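Local coordinates for protein lipase (Pelosinus fermentans, PDB 5AH0) that hydrolyses the polyester poly(butylene adipate-co-terephthalate) and, as a lipase of the alpha/beta-hydrolase clan, presumably cleaves the ester bonds of lipids, at residues Ala184-Phe189 with Ser274-Val280; Asp177-Leu182 with Leu286-Phe290; Leu23-Gly28 with Ala360-Gly364. All blocks are in the same frame, centred on the assembly; numbering follows the deposited sequence.

From the N terminus, the chain first enters contact 3 at residues 23-28, in the loop that follows strand 6-9. It then reaches helix 173-190, whose successive turns supply one side of contact 2 and, next, of contact 1. The loop after strand 258-265 returns at 274-280 to complete contact 1, closing 84 intervening residues. The turn leading into helix 288-294 and its first residues complete contact 2, which encloses contact 1. Finally, residues 360-364, ahead of helix 370-380, close contact 3 around both. The three loops thus nest one within another and none cross. Leu23 also packs on Leu186 and Phe189, so contacts 1 and 3 touch, whereas a probable backbone hydrogen bond between Leu277 O and Leu286 N joins contacts 1 and 2.

Contact 1 (Ala184-Phe189 with Ser274-Val280); sequences ASLASF and SNELPHV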
# COMPACT_ATOMS: atom_id res chain seq x y z
N ALA A 184 -10.13 6.48 -14.67
CA ALA A 184 -10.45 6.70 -16.06
C ALA A 184 -9.55 5.85 -16.94
O ALA A 184 -9.99 5.27 -17.93
CB ALA A 184 -10.30 8.16 -16.41
N SER A 185 -8.28 5.74 -16.54
CA SER A 185 -7.32 4.95 -17.29
C SER A 185 -7.68 3.48 -17.30
O SER A 185 -7.61 2.83 -18.34
CB SER A 185 -5.91 5.12 -16.72
OG SER A 185 -4.98 4.33 -17.45
N LEU A 186 -8.05 2.94 -16.14
CA LEU A 186 -8.42 1.54 -16.04
C LEU A 186 -9.64 1.21 -16.91
O LEU A 186 -9.66 0.19 -17.60
CB LEU A 186 -8.72 1.17 -14.59
CG LEU A 186 -7.55 1.23 -13.61
CD1 LEU A 186 -8.03 0.81 -12.22
CD2 LEU A 186 -6.38 0.38 -14.07
N ALA A 187 -10.64 2.08 -16.87
CA ALA A 187 -11.86 1.90 -17.66
C ALA A 187 -11.55 1.84 -19.14
O ALA A 187 -12.15 1.06 -19.86
CB ALA A 187 -12.86 3.00 -17.36
N SER A 188 -10.62 2.67 -19.61
CA SER A 188 -10.27 2.66 -21.02
C SER A 188 -9.49 1.42 -21.40
O SER A 188 -9.83 0.71 -22.34
CB SER A 188 -9.46 3.90 -21.39
OG SER A 188 -8.88 3.75 -22.67
N PHE A 189 -8.47 1.12 -20.60
CA PHE A 189 -7.52 0.05 -20.88
C PHE A 189 -8.16 -1.34 -20.92
O PHE A 189 -7.72 -2.20 -21.67
CB PHE A 189 -6.41 0.08 -19.85
CG PHE A 189 -5.28 -0.86 -20.14
CD1 PHE A 189 -4.43 -0.64 -21.21
CD2 PHE A 189 -5.05 -1.95 -19.32
CE1 PHE A 189 -3.39 -1.51 -21.48
CE2 PHE A 189 -4.00 -2.82 -19.59
CZ PHE A 189 -3.17 -2.59 -20.66
N SER A 274 0.38 0.18 -26.52
CA SER A 274 -0.86 -0.52 -26.14
C SER A 274 -0.67 -1.41 -24.91
O SER A 274 -1.61 -2.01 -24.40
CB SER A 274 -1.35 -1.38 -27.29
OG SER A 274 -0.36 -2.35 -27.61
N ASN A 275 0.56 -1.45 -24.41
CA ASN A 275 0.94 -2.38 -23.37
C ASN A 275 0.82 -1.76 -21.98
O ASN A 275 1.06 -2.43 -20.98
CB ASN A 275 2.38 -2.83 -23.63
CG ASN A 275 2.64 -4.25 -23.22
OD1 ASN A 275 1.70 -5.04 -23.06
ND2 ASN A 275 3.92 -4.60 -23.08
N GLU A 276 0.45 -0.48 -21.90
CA GLU A 276 0.49 0.22 -20.62
C GLU A 276 -0.76 1.06 -20.37
O GLU A 276 -1.54 1.31 -21.29
CB GLU A 276 1.72 1.12 -20.54
CG GLU A 276 1.88 2.09 -21.70
CD GLU A 276 3.28 2.69 -21.77
OE1 GLU A 276 3.90 2.85 -20.69
OE2 GLU A 276 3.76 2.99 -22.90
N LEU A 277 -0.94 1.47 -19.12
CA LEU A 277 -2.04 2.35 -18.75
C LEU A 277 -1.92 3.70 -19.47
O LEU A 277 -0.91 4.39 -19.35
CB LEU A 277 -2.07 2.57 -17.25
CG LEU A 277 -2.27 1.33 -16.36
CD1 LEU A 277 -2.27 1.72 -14.90
CD2 LEU A 277 -3.58 0.62 -16.73
N PRO A 278 -2.97 4.09 -20.20
CA PRO A 278 -2.90 5.36 -20.91
C PRO A 278 -3.42 6.53 -20.08
O PRO A 278 -4.23 6.34 -19.17
CB PRO A 278 -3.80 5.13 -22.11
CG PRO A 278 -4.88 4.21 -21.56
CD PRO A 278 -4.20 3.34 -20.52
N HIS A 279 -2.95 7.72 -20.41
CA HIS A 279 -3.61 8.93 -19.97
C HIS A 279 -4.74 9.27 -20.94
O HIS A 279 -4.52 9.48 -22.14
CB HIS A 279 -2.62 10.07 -19.86
CG HIS A 279 -3.12 11.21 -19.04
ND1 HIS A 279 -4.02 12.12 -19.52
CD2 HIS A 279 -2.86 11.57 -17.77
CE1 HIS A 279 -4.29 13.01 -18.58
NE2 HIS A 279 -3.60 12.69 -17.50
N VAL A 280 -5.97 9.28 -20.44
CA VAL A 280 -7.12 9.42 -21.33
C VAL A 280 -7.25 10.82 -21.94
O VAL A 280 -7.93 11.01 -22.94
CB VAL A 280 -8.41 9.03 -20.59
CG1 VAL A 280 -9.61 9.05 -21.50
CG2 VAL A 280 -8.26 7.62 -20.00
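Phe189 packs against the irregular chain from Ser274 to Pro278, and its atoms meet several residues in turn. Its CB rests 4.0 Å from Pro278 CD. CG is anti to the backbone N (chi1 -173°), which swings the ring out along the loop. On one flank CD2 packs 3.9 Å from Leu277 CD2; on the other, CD1 lies 3.5 Å from Glu276 O. Farther out, CE1 has Glu276 O at 3.4 Å and Ser274 O at 3.5 Å, the latter near the ring plane. The weakly positive hydrogens of the ring edge suit Ser274 O, while its carbon surface suits leucine and proline. The helix carrying Phe189, 173-190, probably corresponds to the lid helix of related bacterial lipases of the alpha/beta-hydrolase fold, here flanked by a loop without regular structure. One turn back, the short side chain of Ser185 lets the backbones come close, and its OG donates a 2.7 Å hydrogen bond to Pro278 O, tilted 17° from the carbonyl plane. Leu277 turns its CD2 to Leu186 CD2 as well, the two side chains passing at a slant. At the end of 274-280, Val280 CG2 sits 3.6 Å from Ala184 O, also touching Ala184 CB.

Contact 2 (Asp177-Leu182 with Leu286-Phe290); sequences DFAKNL and LLYPF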
# COMPACT_ATOMS: atom_id res chain seq x y z
N ASP A 177 -6.20 14.66 -9.10
CA ASP A 177 -6.12 14.51 -10.55
C ASP A 177 -5.60 13.12 -10.88
O ASP A 177 -6.09 12.46 -11.80
CB ASP A 177 -5.22 15.56 -11.17
CG ASP A 177 -5.10 15.40 -12.68
OD1 ASP A 177 -6.00 15.89 -13.40
OD2 ASP A 177 -4.13 14.76 -13.14
N PHE A 178 -4.61 12.68 -10.11
CA PHE A 178 -4.05 11.36 -10.31
C PHE A 178 -5.09 10.28 -10.05
O PHE A 178 -5.19 9.31 -10.79
CB PHE A 178 -2.85 11.12 -9.41
CG PHE A 178 -2.25 9.76 -9.60
CD1 PHE A 178 -1.41 9.52 -10.67
CD2 PHE A 178 -2.58 8.71 -8.76
CE1 PHE A 178 -0.90 8.26 -10.88
CE2 PHE A 178 -2.07 7.45 -8.97
CZ PHE A 178 -1.23 7.22 -10.03
N ALA A 179 -5.86 10.43 -8.98
CA ALA A 179 -6.86 9.43 -8.66
C ALA A 179 -7.87 9.30 -9.78
O ALA A 179 -8.07 8.21 -10.33
CB ALA A 179 -7.54 9.75 -7.35
N LYS A 180 -8.50 10.43 -10.13
CA LYS A 180 -9.49 10.45 -11.20
C LYS A 180 -8.94 9.82 -12.47
O LYS A 180 -9.59 8.97 -13.08
CB LYS A 180 -9.92 11.89 -11.48
CG LYS A 180 -10.82 12.49 -10.41
CD LYS A 180 -10.77 14.01 -10.47
CE LYS A 180 -11.99 14.60 -9.81
NZ LYS A 180 -11.89 16.07 -9.66
N ASN A 181 -7.73 10.19 -12.86
CA ASN A 181 -7.16 9.68 -14.10
C ASN A 181 -6.82 8.20 -14.03
O ASN A 181 -6.91 7.50 -15.04
CB ASN A 181 -5.93 10.48 -14.48
CG ASN A 181 -6.28 11.77 -15.17
OD1 ASN A 181 -6.66 11.78 -16.34
ND2 ASN A 181 -6.15 12.88 -14.44
N LEU A 182 -6.46 7.69 -12.86
CA LEU A 182 -6.20 6.26 -12.75
C LEU A 182 -7.47 5.46 -12.99
O LEU A 182 -7.45 4.46 -13.70
CB LEU A 182 -5.61 5.90 -11.39
CG LEU A 182 -5.34 4.40 -11.33
CD1 LEU A 182 -3.88 4.10 -11.12
CD2 LEU A 182 -6.19 3.72 -10.27
N LEU A 286 -0.08 6.97 -18.76
CA LEU A 286 -0.73 7.59 -17.60
C LEU A 286 0.25 8.36 -16.73
O LEU A 286 -0.02 9.48 -16.32
CB LEU A 286 -1.42 6.52 -16.73
CG LEU A 286 -2.10 6.98 -15.43
CD1 LEU A 286 -3.16 8.03 -15.74
CD2 LEU A 286 -2.75 5.83 -14.67
N LEU A 287 1.41 7.77 -16.46
CA LEU A 287 2.35 8.34 -15.51
C LEU A 287 3.19 9.50 -16.06
O LEU A 287 3.98 10.09 -15.31
CB LEU A 287 3.28 7.24 -15.01
CG LEU A 287 2.58 6.11 -14.25
CD1 LEU A 287 3.60 5.12 -13.76
CD2 LEU A 287 1.78 6.69 -13.10
N TYR A 288 3.05 9.80 -17.35
CA TYR A 288 3.91 10.80 -17.97
C TYR A 288 3.82 12.19 -17.31
O TYR A 288 4.84 12.76 -16.93
CB TYR A 288 3.62 10.90 -19.47
CG TYR A 288 4.41 12.01 -20.13
CD1 TYR A 288 5.78 11.87 -20.37
CD2 TYR A 288 3.80 13.21 -20.50
CE1 TYR A 288 6.52 12.91 -20.96
CE2 TYR A 288 4.53 14.24 -21.10
CZ TYR A 288 5.88 14.08 -21.33
OH TYR A 288 6.60 15.10 -21.91
N PRO A 289 2.61 12.76 -17.18
CA PRO A 289 2.60 14.09 -16.57
C PRO A 289 2.97 14.07 -15.09
O PRO A 289 3.55 15.02 -14.58
CB PRO A 289 1.16 14.56 -16.77
CG PRO A 289 0.37 13.29 -16.76
CD PRO A 289 1.25 12.28 -17.47
N PHE A 290 2.62 12.99 -14.39
CA PHE A 290 2.91 12.93 -12.96
C PHE A 290 4.40 12.78 -12.67
O PHE A 290 4.93 13.46 -11.79
CB PHE A 290 2.08 11.80 -12.33
CG PHE A 290 0.60 11.99 -12.56
CD1 PHE A 290 -0.07 13.04 -11.94
CD2 PHE A 290 -0.09 11.20 -13.46
CE1 PHE A 290 -1.40 13.25 -12.19
CE2 PHE A 290 -1.43 11.42 -13.70
CZ PHE A 290 -2.09 12.44 -13.06
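The rings of Phe178 and Phe290 form a T-shaped (edge-to-face) pair, with planes 84° apart and centroids separated by 4.9 Å. Phe178 is the stem: its CD1 stands over the centre of the Phe290 ring, directing an edge hydrogen into the pi cloud. The same residue adds a CH-pi contact, for Phe178 CB lies 4.2 Å from the Phe290 centroid and also above that face. Pro289 CG lies over the opposite face of Phe290, toward its rim.

Apolar contacts extend the pair on the leucine side. Leu287 CD2 meets Phe178 CE1 at 3.8 Å, in the plane of the Phe178 ring, so both neighbours of that ring edge are hydrocarbon. Leu286 divides its branches between two helix residues: CD1 is 3.9 Å from Asn181 CB, and CD2 is 4.1 Å from Leu182 CD1. A branched leucine suits this place because each methyl can find its own partner.

Polar groups meet the Phe290 ring at its CZ end. Asp177 OD2 comes close to CZ, near the ring plane, where an oxygen meets the positive side of the C-H bonds. Asn181 ND2 lies at the same edge, turned back to its own helix: with CG beside the backbone N (chi1 -81°), it gives Asp177 O a 2.7 Å hydrogen bond from above the carbonyl plane, not on a lone pair. Asp177 O also accepts the helical bond from Asn181 N, which arrives from the opposite face.

Phe178 continues onto Val317 and Leu182 onto Met13, making this a buried seam between the turn leading into helix 288-294, with its first residues, and the probable lid helix of an alpha/beta-hydrolase lipase.

Contact 3 (Leu23-Gly28 with Ala360-Gly364); sequences LKYWGG and ACGIG
Cys361 places its sulfur over a face of the Tyr25 ring, SG 4.0 Å from the ring centroid and 16° off its normal, a sulfur-aromatic contact displaced toward the rim. Its chi1 of 62° tucks SG between the backbone N and the carbonyl carbon, while CB lies 3.9 Å from Tyr25 CE1. A small, polarisable thiol fits well against this flat ring. Beside it the backbones meet: Gly27 N donates to Cys361 O at 2.9 Å, nearly in line with the C=O bond although bent at hydrogen (140°), and adds a weak bond to Tyr25 O, so one N-H serves two neighbouring acceptors. Gly27 and Gly362 bring their CA atoms to 4.2 Å, possible because Gly362 has no CB to strike Gly27 CA; Gly27 is suited by its own positive phi, as is Gly28. A water donates to Gly27 O and Gly362 O, bridging the pair. Ile363 lays CG1 3.6 Å from Gly28 CA and extends CD1 toward Leu23 CD2, the branched chains meeting tip to tip at 4.1 Å. Around this core, Tyr25 OH is hydrogen-bonded to His113 ND1 at the end of strand 108-113 and to Gly11 N just beyond strand 6-9, whereas Leu23 leans on helix 173-190 through Leu186, Phe189 and Thr190.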
# COMPACT_ATOMS: atom_id res chain seq x y z
N LEU A 23 -7.99 -7.20 -15.49
CA LEU A 23 -6.68 -6.69 -15.08
C LEU A 23 -6.46 -6.88 -13.58
O LEU A 23 -7.09 -6.21 -12.76
CB LEU A 23 -6.53 -5.21 -15.45
CG LEU A 23 -5.08 -4.70 -15.46
CD1 LEU A 23 -4.32 -5.24 -16.66
CD2 LEU A 23 -5.00 -3.21 -15.43
N LYS A 24 -5.56 -7.79 -13.24
CA LYS A 24 -5.15 -7.99 -11.85
C LYS A 24 -4.14 -6.91 -11.44
O LYS A 24 -3.20 -6.61 -12.19
CB LYS A 24 -4.53 -9.37 -11.69
CG LYS A 24 -5.33 -10.36 -10.87
CD LYS A 24 -6.68 -10.62 -11.46
CE LYS A 24 -7.48 -11.49 -10.53
NZ LYS A 24 -8.84 -11.70 -11.06
N TYR A 25 -4.34 -6.30 -10.28
CA TYR A 25 -3.35 -5.38 -9.75
C TYR A 25 -1.99 -6.06 -9.63
O TYR A 25 -0.96 -5.47 -9.95
CB TYR A 25 -3.77 -4.86 -8.38
CG TYR A 25 -2.82 -3.85 -7.76
CD1 TYR A 25 -1.71 -4.26 -7.04
CD2 TYR A 25 -3.07 -2.49 -7.86
CE1 TYR A 25 -0.84 -3.34 -6.46
CE2 TYR A 25 -2.22 -1.57 -7.27
CZ TYR A 25 -1.11 -2.00 -6.57
OH TYR A 25 -0.28 -1.07 -5.98
N TRP A 26 -1.99 -7.29 -9.15
CA TRP A 26 -0.75 -8.05 -9.05
C TRP A 26 -0.60 -8.93 -10.27
O TRP A 26 -1.09 -10.06 -10.29
CB TRP A 26 -0.73 -8.90 -7.78
CG TRP A 26 -0.65 -8.08 -6.53
CD1 TRP A 26 -1.67 -7.76 -5.70
CD2 TRP A 26 0.52 -7.46 -5.98
NE1 TRP A 26 -1.22 -6.99 -4.66
CE2 TRP A 26 0.13 -6.79 -4.80
CE3 TRP A 26 1.87 -7.43 -6.35
CZ2 TRP A 26 1.03 -6.09 -4.00
CZ3 TRP A 26 2.76 -6.74 -5.55
CH2 TRP A 26 2.33 -6.08 -4.38
N GLY A 27 0.03 -8.39 -11.30
CA GLY A 27 0.37 -9.17 -12.47
C GLY A 27 -0.25 -8.72 -13.78
O GLY A 27 0.07 -9.26 -14.83
N GLY A 28 -1.16 -7.76 -13.73
CA GLY A 28 -1.85 -7.33 -14.93
C GLY A 28 -2.72 -8.45 -15.47
O GLY A 28 -3.58 -8.98 -14.76
N ALA A 360 6.04 -2.11 -11.42
CA ALA A 360 6.52 -2.81 -10.24
C ALA A 360 5.54 -3.85 -9.75
O ALA A 360 5.95 -4.83 -9.12
CB ALA A 360 6.83 -1.81 -9.13
N CYS A 361 4.26 -3.65 -10.03
CA CYS A 361 3.27 -4.65 -9.64
C CYS A 361 2.79 -5.43 -10.87
O CYS A 361 1.85 -6.21 -10.78
CB CYS A 361 2.08 -4.02 -8.89
SG CYS A 361 1.09 -2.80 -9.81
N GLY A 362 3.43 -5.22 -12.01
CA GLY A 362 3.24 -6.13 -13.13
C GLY A 362 2.53 -5.60 -14.37
O GLY A 362 2.19 -6.37 -15.27
N ILE A 363 2.31 -4.30 -14.41
CA ILE A 363 1.58 -3.66 -15.49
C ILE A 363 2.45 -2.63 -16.20
O ILE A 363 2.84 -1.61 -15.61
CB ILE A 363 0.32 -2.98 -14.94
CG1 ILE A 363 -0.55 -4.01 -14.21
CG2 ILE A 363 -0.47 -2.32 -16.03
CD1 ILE A 363 -1.53 -3.39 -13.22
N GLY A 364 2.80 -2.88 -17.46
CA GLY A 364 3.57 -1.90 -18.19
C GLY A 364 4.59 -2.47 -19.14
O GLY A 364 4.74 -3.69 -19.25
O HOH W 1 2.75 -9.19 -15.94